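Local coordinates for protein polyprenyl synthetase (Nonlabens dokdonensis, PDB 6KD7) that probably acts as a geranylgeranyl pyrophosphate synthase, a magnesium-dependent prenyltransferase that lengthens isoprenoid diphosphate chains, at residues Ala56-Lys59 with Asp60-Ala64; Leu193-Asp196 with Tyr197-Leu201; Ser306-Pro309 with Glu310-Lys313. All coordinates share one frame; numbering follows the deposited sequence. Where two conformers were deposited one is given.

The three contacts are local ones, each within one stretch of chain, and they follow in series: contact 1 begins helix 58-82, contact 2 lies near the start of helix 188-215, and contact 3 begins helix 309-322. Contacts 1 and 2 have centres about 20 Å apart, contacts 1 and 3 about 19 Å, and contacts 2 and 3 about 15 Å; none touches another. Helix 42-54 packs against all three, and helix 158-183 against contacts 1 and 2. In this largely helical enzyme, two of the helices concerned lead on to the pyrophosphate pocket, with H72 and L76 on helix 58-82 and F205 on helix 188-215.

Contact 1. Residues Ala56-Lys59 with Asp60-Ala64; sequences ATAK and DAMNA
T57 and D60 exchange hydrogen bonds across the first turn of helix 58-82 and form a capping box, a worked example of how a helix start satisfies its own polar groups. D60 N donates to T57 OG1 at 3.0 Å, and T57 N returns a bond to D60 OD2 at 3.3 Å. The returning bond is almost straight (172°), although the donor stands above the carboxylate plane, 47° out of it. T57 OG1 sits between its own backbone N and carbonyl carbon (chi1 57°), which turns the hydroxyl to the amide of D60. T57 OG1 is also hydrogen-bonded to a water at 2.6 Å, and that water gives a weak bond to D60 OD1. The methyl of A56 rests beside the same carboxylate, its CB 3.7 Å from D60 OD2. T57 O accepts from A61 N at 3.2 Å and, weakly, from D60 N, while M62 N makes a weak, long bond to K59 O.

One turn on, the helix is kinked, and the amides of N63 and A64 lack their usual partners in the preceding turn. A water stands in for the first: it donates to K59 O at 3.0 Å and accepts from N63 N at 3.0 Å. For the second, the hydroxyl of Y121 is bonded to both D60 O and A64 N. The apolar part of the contact is slight: M62 CE approaches A58 CB, and L48 of helix 42-54 touches A61 and M62.

The chemistry implies a helix start whose amides are met by side chains, water and a tyrosine hydroxyl as well as by the backbone, and a carboxylate at D60 that the positive end of the helix dipole would be expected to favour.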
ATOM      1  N   ALA A  56      47.850 -22.895  23.494  1.00 39.72           N
ATOM      2  CA  ALA A  56      47.770 -21.465  23.849  1.00 35.03           C
ATOM      3  C   ALA A  56      46.771 -21.321  24.975  1.00 33.28           C
ATOM      4  O   ALA A  56      46.154 -22.316  25.312  1.00 39.38           O
ATOM      5  CB  ALA A  56      47.408 -20.650  22.635  1.00 40.12           C
ATOM      6  N   THR A  57      46.580 -20.118  25.489  1.00 33.51           N
ATOM      7  CA  THR A  57      45.470 -19.809  26.416  1.00 37.77           C
ATOM      8  C   THR A  57      44.220 -19.303  25.676  1.00 41.52           C
ATOM      9  O   THR A  57      44.324 -18.706  24.572  1.00 34.75           O
ATOM     10  CB  THR A  57      45.922 -18.772  27.447  1.00 43.33           C
ATOM     11  OG1 THR A  57      46.380 -17.591  26.791  1.00 40.13           O
ATOM     12  CG2 THR A  57      47.061 -19.320  28.278  1.00 44.80           C
ATOM     13  N   ALA A  58      43.081 -19.478  26.328  1.00 39.27           N
ATOM     14  CA  ALA A  58      41.825 -18.776  26.039  1.00 40.88           C
ATOM     15  C   ALA A  58      42.129 -17.293  25.904  1.00 42.97           C
ATOM     16  O   ALA A  58      41.661 -16.672  24.920  1.00 39.84           O
ATOM     17  CB  ALA A  58      40.821 -18.999  27.129  1.00 40.39           C
ATOM     18  N   LYS A  59      42.860 -16.747  26.866  1.00 39.42           N
ATOM     19  CA  LYS A  59      43.126 -15.293  26.897  1.00 44.08           C
ATOM     20  C   LYS A  59      43.844 -14.891  25.610  1.00 42.68           C
ATOM     21  O   LYS A  59      43.539 -13.829  25.088  1.00 36.09           O
ATOM     22  CB  LYS A  59      43.948 -14.943  28.136  1.00 48.93           C
ATOM     23  CG  LYS A  59      44.371 -13.487  28.233  1.00 60.02           C
ATOM     24  CD  LYS A  59      45.393 -13.219  29.309  1.00 72.45           C
ATOM     25  CE  LYS A  59      46.140 -11.922  29.093  1.00 80.66           C
ATOM     26  NZ  LYS A  59      46.873 -11.499  30.308  1.00 91.92           N
ATOM     27  N   ASP A  60      44.733 -15.740  25.111  1.00 37.96           N
ATOM     28  CA  ASP A  60      45.497 -15.369  23.897  1.00 41.15           C
ATOM     29  C   ASP A  60      44.514 -15.298  22.719  1.00 39.94           C
ATOM     30  O   ASP A  60      44.617 -14.346  21.948  1.00 36.71           O
ATOM     31  CB  ASP A  60      46.616 -16.343  23.499  1.00 48.06           C
ATOM     32  CG  ASP A  60      47.833 -16.425  24.422  1.00 57.88           C
ATOM     33  OD1 ASP A  60      48.196 -15.357  25.025  1.00 48.70           O
ATOM     34  OD2 ASP A  60      48.394 -17.584  24.544  1.00 49.07           O
ATOM     35  N   ALA A  61      43.607 -16.272  22.622  1.00 32.84           N
ATOM     36  CA  ALA A  61      42.660 -16.461  21.508  1.00 34.49           C
ATOM     37  C   ALA A  61      41.437 -15.534  21.614  1.00 30.13           C
ATOM     38  O   ALA A  61      40.629 -15.532  20.699  1.00 31.67           O
ATOM     39  CB  ALA A  61      42.252 -17.896  21.442  1.00 35.13           C
ATOM     40  N   MET A  62      41.307 -14.776  22.681  1.00 27.88           N
ATOM     41  CA  MET A  62      40.021 -14.171  23.067  1.00 28.82           C
ATOM     42  C   MET A  62      39.609 -13.148  21.993  1.00 34.01           C
ATOM     43  O   MET A  62      38.461 -13.212  21.574  1.00 29.34           O
ATOM     44  CB  MET A  62      40.102 -13.460  24.411  1.00 26.47           C
ATOM     45  CG  MET A  62      38.739 -13.059  24.996  1.00 30.72           C
ATOM     46  SD  MET A  62      37.585 -14.442  25.192  1.00 37.32           S
ATOM     47  CE  MET A  62      38.455 -15.460  26.393  1.00 36.89           C
ATOM     48  N   ASN A  63      40.493 -12.225  21.600  1.00 31.25           N
ATOM     49  CA  ASN A  63      40.137 -11.164  20.614  1.00 31.49           C
ATOM     50  C   ASN A  63      39.637 -11.840  19.320  1.00 28.11           C
ATOM     51  O   ASN A  63      38.585 -11.427  18.817  1.00 27.76           O
ATOM     52  CB  ASN A  63      41.284 -10.180  20.410  1.00 30.68           C
ATOM     53  CG  ASN A  63      41.396  -9.192  21.552  1.00 31.84           C
ATOM     54  OD1 ASN A  63      40.615  -9.204  22.485  1.00 32.17           O
ATOM     55  ND2 ASN A  63      42.348  -8.293  21.459  1.00 37.11           N
ATOM     56  N   ALA A  64      40.287 -12.898  18.857  1.00 25.27           N
ATOM     57  CA  ALA A  64      39.883 -13.628  17.649  1.00 24.87           C
ATOM     58  C   ALA A  64      38.523 -14.318  17.850  1.00 29.69           C
ATOM     59  O   ALA A  64      37.738 -14.407  16.869  1.00 30.18           O
ATOM     60  CB  ALA A  64      40.901 -14.646  17.270  1.00 24.40           C
TER
HETATM   61  O   HOH W   1      47.897 -16.085  28.246  1.00 55.22           O
HETATM   62  O   HOH W   2      43.145 -11.803  22.910  1.00 35.40           O

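Contact 2. Residues Leu193-Asp196 with Tyr197-Leu201; sequences LIYD and YGINL
Y195 carries its ring with CG anti to the backbone N (chi1 -178°), while I199, one turn later, has CG1 beside its own N (chi1 -65°) and a further bend at chi2 (-61°) that brings CD1 along the ring. The two side chains meet at a slant: I199 CG1 lies 3.5 Å from Y195 CE2, and I199 CD1 lies 3.7 Å from the same CE2. The same pair is tied along the backbone by the bond from I199 N to Y195 O, 2.9 Å long, its donor in the carbonyl plane. D196 OD1 lies in the plane of the Y195 ring, at its edge.

On another side of helix 188-215, Y197 CB stands 3.3 Å from I194 O, and its CD2 approaches I194 CG1 at 4.3 Å. The Y197 hydroxyl is bonded to S319 OG on helix 309-322, and N200 OD1 accepts from N301 ND2 on helix 283-303. With an alanine here in place of Y195, I199 CG1 and CD1 would probably lose the ring they pack on, and a gap would open toward V171 and Q178 of helix 158-183.

The regular i to i+4 backbone bonds, such as G198 N to I194 O at 3.1 Å, hold the helix itself, and the side chains differ by side: aromatic-aliphatic packing at Y195 and I199, polar links to helices 309-322 and 283-303 through Y197 and N200.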
ATOM      1  N   LEU A 193      43.642 -29.538   9.131  1.00 37.83           N
ATOM      2  CA  LEU A 193      43.018 -30.773   9.649  1.00 34.56           C
ATOM      3  C   LEU A 193      41.905 -30.314  10.605  1.00 31.62           C
ATOM      4  O   LEU A 193      40.807 -30.899  10.578  1.00 28.96           O
ATOM      5  CB  LEU A 193      44.047 -31.687  10.328  1.00 35.77           C
ATOM      6  CG  LEU A 193      44.952 -32.497   9.383  1.00 39.50           C
ATOM      7  CD1 LEU A 193      45.903 -33.366  10.197  1.00 43.67           C
ATOM      8  CD2 LEU A 193      44.177 -33.386   8.440  1.00 36.22           C
ATOM      9  N   ILE A 194      42.185 -29.362  11.488  1.00 26.87           N
ATOM     10  CA  ILE A 194      41.108 -28.915  12.416  1.00 31.20           C
ATOM     11  C   ILE A 194      39.982 -28.235  11.620  1.00 34.60           C
ATOM     12  O   ILE A 194      38.833 -28.429  11.978  1.00 33.96           O
ATOM     13  CB  ILE A 194      41.622 -28.146  13.644  1.00 29.64           C
ATOM     14  CG1 ILE A 194      40.626 -28.263  14.800  1.00 31.00           C
ATOM     15  CG2 ILE A 194      41.972 -26.712  13.298  1.00 32.01           C
ATOM     16  CD1 ILE A 194      41.110 -27.710  16.100  1.00 38.05           C
ATOM     17  N   TYR A 195      40.327 -27.477  10.579  1.00 29.11           N
ATOM     18  CA  TYR A 195      39.333 -26.857   9.672  1.00 31.74           C
ATOM     19  C   TYR A 195      38.382 -27.927   9.165  1.00 31.26           C
ATOM     20  O   TYR A 195      37.169 -27.751   9.287  1.00 31.17           O
ATOM     21  CB  TYR A 195      39.977 -26.147   8.483  1.00 31.58           C
ATOM     22  CG  TYR A 195      39.022 -25.457   7.541  1.00 27.46           C
ATOM     23  CD1 TYR A 195      38.636 -24.142   7.744  1.00 30.59           C
ATOM     24  CD2 TYR A 195      38.564 -26.094   6.410  1.00 27.07           C
ATOM     25  CE1 TYR A 195      37.808 -23.476   6.848  1.00 28.10           C
ATOM     26  CE2 TYR A 195      37.727 -25.450   5.514  1.00 31.52           C
ATOM     27  CZ  TYR A 195      37.310 -24.150   5.754  1.00 27.82           C
ATOM     28  OH  TYR A 195      36.487 -23.514   4.866  1.00 29.67           O
ATOM     29  N   ASP A 196      38.928 -28.999   8.629  1.00 29.81           N
ATOM     30  CA  ASP A 196      38.155 -30.123   8.053  1.00 33.57           C
ATOM     31  C   ASP A 196      37.199 -30.720   9.091  1.00 31.70           C
ATOM     32  O   ASP A 196      36.069 -31.103   8.713  1.00 31.27           O
ATOM     33  CB  ASP A 196      39.093 -31.201   7.522  1.00 35.26           C
ATOM     34  CG  ASP A 196      39.850 -30.798   6.270  1.00 42.28           C
ATOM     35  OD1 ASP A 196      39.580 -29.690   5.721  1.00 40.73           O
ATOM     36  OD2 ASP A 196      40.690 -31.613   5.828  1.00 42.34           O
ATOM     37  N   TYR A 197      37.665 -30.908  10.321  1.00 29.03           N
ATOM     38  CA  TYR A 197      36.794 -31.357  11.419  1.00 28.97           C
ATOM     39  C   TYR A 197      35.581 -30.407  11.455  1.00 29.60           C
ATOM     40  O   TYR A 197      34.438 -30.893  11.508  1.00 31.17           O
ATOM     41  CB  TYR A 197      37.555 -31.355  12.752  1.00 26.32           C
ATOM     42  CG  TYR A 197      36.691 -31.303  13.978  1.00 22.78           C
ATOM     43  CD1 TYR A 197      35.745 -32.277  14.241  1.00 26.35           C
ATOM     44  CD2 TYR A 197      36.828 -30.278  14.878  1.00 24.48           C
ATOM     45  CE1 TYR A 197      34.962 -32.240  15.391  1.00 23.73           C
ATOM     46  CE2 TYR A 197      36.024 -30.202  15.998  1.00 25.48           C
ATOM     47  CZ  TYR A 197      35.073 -31.174  16.239  1.00 22.75           C
ATOM     48  OH  TYR A 197      34.285 -31.054  17.339  1.00 27.98           O
ATOM     49  N   GLY A 198      35.846 -29.107  11.560  1.00 25.85           N
ATOM     50  CA  GLY A 198      34.813 -28.042  11.596  1.00 30.13           C
ATOM     51  C   GLY A 198      33.847 -28.166  10.401  1.00 27.11           C
ATOM     52  O   GLY A 198      32.659 -28.103  10.615  1.00 26.79           O
ATOM     53  N   ILE A 199      34.329 -28.448   9.207  1.00 23.32           N
ATOM     54  CA  ILE A 199      33.439 -28.640   8.044  1.00 28.57           C
ATOM     55  C   ILE A 199      32.489 -29.801   8.334  1.00 34.04           C
ATOM     56  O   ILE A 199      31.288 -29.616   8.154  1.00 31.77           O
ATOM     57  CB  ILE A 199      34.229 -28.804   6.749  1.00 29.26           C
ATOM     58  CG1 ILE A 199      34.996 -27.529   6.399  1.00 35.36           C
ATOM     59  CG2 ILE A 199      33.329 -29.221   5.594  1.00 29.32           C
ATOM     60  CD1 ILE A 199      34.141 -26.297   6.172  1.00 35.54           C
ATOM     61  N   ASN A 200      32.988 -30.951   8.758  1.00 31.21           N
ATOM     62  CA  ASN A 200      32.126 -32.150   8.927  1.00 32.16           C
ATOM     63  C   ASN A 200      31.188 -31.869  10.106  1.00 29.98           C
ATOM     64  O   ASN A 200      30.000 -32.168  10.040  1.00 29.70           O
ATOM     65  CB  ASN A 200      32.963 -33.420   9.115  1.00 32.24           C
ATOM     66  CG  ASN A 200      33.577 -33.930   7.826  1.00 37.36           C
ATOM     67  OD1 ASN A 200      34.789 -34.248   7.731  1.00 36.46           O
ATOM     68  ND2 ASN A 200      32.721 -34.072   6.842  1.00 30.46           N
ATOM     69  N   LEU A 201      31.679 -31.235  11.149  1.00 26.20           N
ATOM     70  CA  LEU A 201      30.815 -30.953  12.300  1.00 29.71           C
ATOM     71  C   LEU A 201      29.684 -30.015  11.837  1.00 31.70           C
ATOM     72  O   LEU A 201      28.564 -30.115  12.360  1.00 29.37           O
ATOM     73  CB  LEU A 201      31.652 -30.308  13.408  1.00 28.72           C
ATOM     74  CG  LEU A 201      30.917 -30.028  14.711  1.00 30.77           C
ATOM     75  CD1 LEU A 201      30.658 -31.300  15.508  1.00 33.94           C
ATOM     76  CD2 LEU A 201      31.687 -29.041  15.564  1.00 31.64           C
TER

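Contact 3. Residues Ser306-Pro309 with Glu310-Lys313; sequences SIAP and ESKK
The peptide carbonyl of A308 is the flat group on which this turn is built, and K312 N meets its oxygen, A308 O, in the carbonyl plane at 3.2 Å, with an N-H...O angle of 156°. S311 N makes a weak, bent bond to the same A308 O at 2.7 Å. P309 O takes a bond from K313 N at 3.0 Å, the donor tilted 25° out of the carbonyl plane. A308 is the N-cap of helix 309-322, yet its methyl can offer no acceptor to the first amides. Proline follows as the first helical residue and brings no N-H of its own to satisfy.

A water helps to join the two sides of the turn: it accepts from A308 N at 2.8 Å and is hydrogen-bonded to S311 OG at 2.7 Å. S311 OG is turned beside its own backbone N (chi1 -75°). S311 CB, set by the backbone, faces I307 CD1 at 3.8 Å. I307 also meets K312, in the positions of a hydrophobic staple, though the lysine contributes only its aliphatic part: I307 CG1 lies 3.5 Å from K312 CG. The extended lysine chain then runs back past the loop, K312 CE passing 3.5 Å from I307 O, and its NZ ends in a hydrogen bond to E303 O at the close of helix 283-303.

The turn lies at the surface, joining that helix to helix 309-322. Beneath it, I307 packs on M53 and Y54 of helix 42-54 and S311 on M53, while S306 N is bonded to E190 OE2 of helix 188-215.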
ATOM      1  N   SER A 306      46.628 -33.466  16.028  1.00 36.71           N
ATOM      2  CA  SER A 306      47.846 -33.490  16.865  1.00 34.09           C
ATOM      3  C   SER A 306      47.521 -32.829  18.205  1.00 29.16           C
ATOM      4  O   SER A 306      47.968 -31.721  18.443  1.00 28.10           O
ATOM      5  CB  SER A 306      48.975 -32.811  16.162  1.00 38.77           C
ATOM      6  OG  SER A 306      50.159 -32.918  16.915  1.00 40.22           O
ATOM      7  N   ILE A 307      46.722 -33.506  19.022  1.00 32.13           N
ATOM      8  CA  ILE A 307      46.297 -33.020  20.366  1.00 32.39           C
ATOM      9  C   ILE A 307      46.358 -34.201  21.346  1.00 28.01           C
ATOM     10  O   ILE A 307      46.413 -35.334  20.889  1.00 25.43           O
ATOM     11  CB  ILE A 307      44.889 -32.395  20.319  1.00 36.32           C
ATOM     12  CG1 ILE A 307      43.825 -33.411  19.905  1.00 37.39           C
ATOM     13  CG2 ILE A 307      44.850 -31.163  19.438  1.00 37.26           C
ATOM     14  CD1 ILE A 307      42.449 -32.832  19.805  1.00 40.62           C
ATOM     15  N   ALA A 308      46.388 -33.913  22.644  1.00 28.99           N
ATOM     16  CA  ALA A 308      46.451 -34.950  23.696  1.00 34.97           C
ATOM     17  C   ALA A 308      45.170 -35.788  23.692  1.00 39.95           C
ATOM     18  O   ALA A 308      44.114 -35.229  23.440  1.00 41.55           O
ATOM     19  CB  ALA A 308      46.648 -34.280  25.025  1.00 32.73           C
ATOM     20  N   PRO A 309      45.218 -37.106  23.977  1.00 41.22           N
ATOM     21  CA  PRO A 309      44.014 -37.932  24.023  1.00 37.28           C
ATOM     22  C   PRO A 309      42.882 -37.400  24.903  1.00 35.21           C
ATOM     23  O   PRO A 309      41.743 -37.644  24.526  1.00 36.09           O
ATOM     24  CB  PRO A 309      44.519 -39.285  24.534  1.00 40.60           C
ATOM     25  CG  PRO A 309      45.943 -39.323  24.007  1.00 39.26           C
ATOM     26  CD  PRO A 309      46.428 -37.901  24.225  1.00 41.23           C
ATOM     27  N   GLU A 310      43.203 -36.723  26.015  0.50 32.43           N
ATOM     28  CA  GLU A 310      42.182 -36.002  26.818  0.50 36.73           C
ATOM     29  C   GLU A 310      41.408 -35.128  25.813  0.50 39.66           C
ATOM     30  O   GLU A 310      40.183 -35.353  25.647  0.50 30.18           O
ATOM     31  CB  GLU A 310      42.784 -35.256  28.028  0.50 38.83           C
ATOM     32  CG  GLU A 310      43.280 -33.814  27.806  0.50 43.66           C
ATOM     33  CD  GLU A 310      43.455 -32.946  29.061  0.50 43.90           C
ATOM     34  OE1 GLU A 310      44.286 -31.999  29.035  0.50 39.36           O
ATOM     35  OE2 GLU A 310      42.739 -33.188  30.058  0.50 42.49           O
ATOM     36  N   SER A 311      42.148 -34.299  25.060  1.00 41.21           N
ATOM     37  CA  SER A 311      41.619 -33.220  24.198  1.00 37.26           C
ATOM     38  C   SER A 311      40.687 -33.881  23.179  1.00 34.25           C
ATOM     39  O   SER A 311      39.586 -33.433  23.050  1.00 33.82           O
ATOM     40  CB  SER A 311      42.731 -32.429  23.590  1.00 35.67           C
ATOM     41  OG  SER A 311      43.293 -31.568  24.566  1.00 35.32           O
ATOM     42  N   LYS A 312      41.075 -35.005  22.612  1.00 31.85           N
ATOM     43  CA  LYS A 312      40.225 -35.778  21.696  1.00 36.22           C
ATOM     44  C   LYS A 312      38.940 -36.303  22.358  1.00 42.65           C
ATOM     45  O   LYS A 312      37.919 -36.444  21.639  1.00 42.29           O
ATOM     46  CB  LYS A 312      41.026 -36.957  21.184  1.00 34.76           C
ATOM     47  CG  LYS A 312      42.237 -36.508  20.391  1.00 36.15           C
ATOM     48  CD  LYS A 312      42.867 -37.655  19.618  1.00 36.08           C
ATOM     49  CE  LYS A 312      44.175 -37.236  18.991  1.00 36.48           C
ATOM     50  NZ  LYS A 312      44.724 -38.357  18.217  1.00 39.90           N
ATOM     51  N   LYS A 313      39.037 -36.724  23.619  1.00 39.23           N
ATOM     52  CA  LYS A 313      37.863 -37.218  24.377  1.00 48.00           C
ATOM     53  C   LYS A 313      36.907 -36.054  24.632  1.00 44.77           C
ATOM     54  O   LYS A 313      35.716 -36.217  24.419  1.00 49.53           O
ATOM     55  CB  LYS A 313      38.299 -37.817  25.715  1.00 52.22           C
ATOM     56  CG  LYS A 313      37.189 -38.501  26.498  1.00 62.84           C
ATOM     57  CD  LYS A 313      37.207 -38.211  27.979  1.00 82.86           C
ATOM     58  CE  LYS A 313      36.200 -39.045  28.741  1.00 89.67           C
ATOM     59  NZ  LYS A 313      36.274 -38.822  30.204  1.00 99.41           N
TER
HETATM   60  O   HOH W   3      45.806 -31.318  23.572  1.00 30.10           O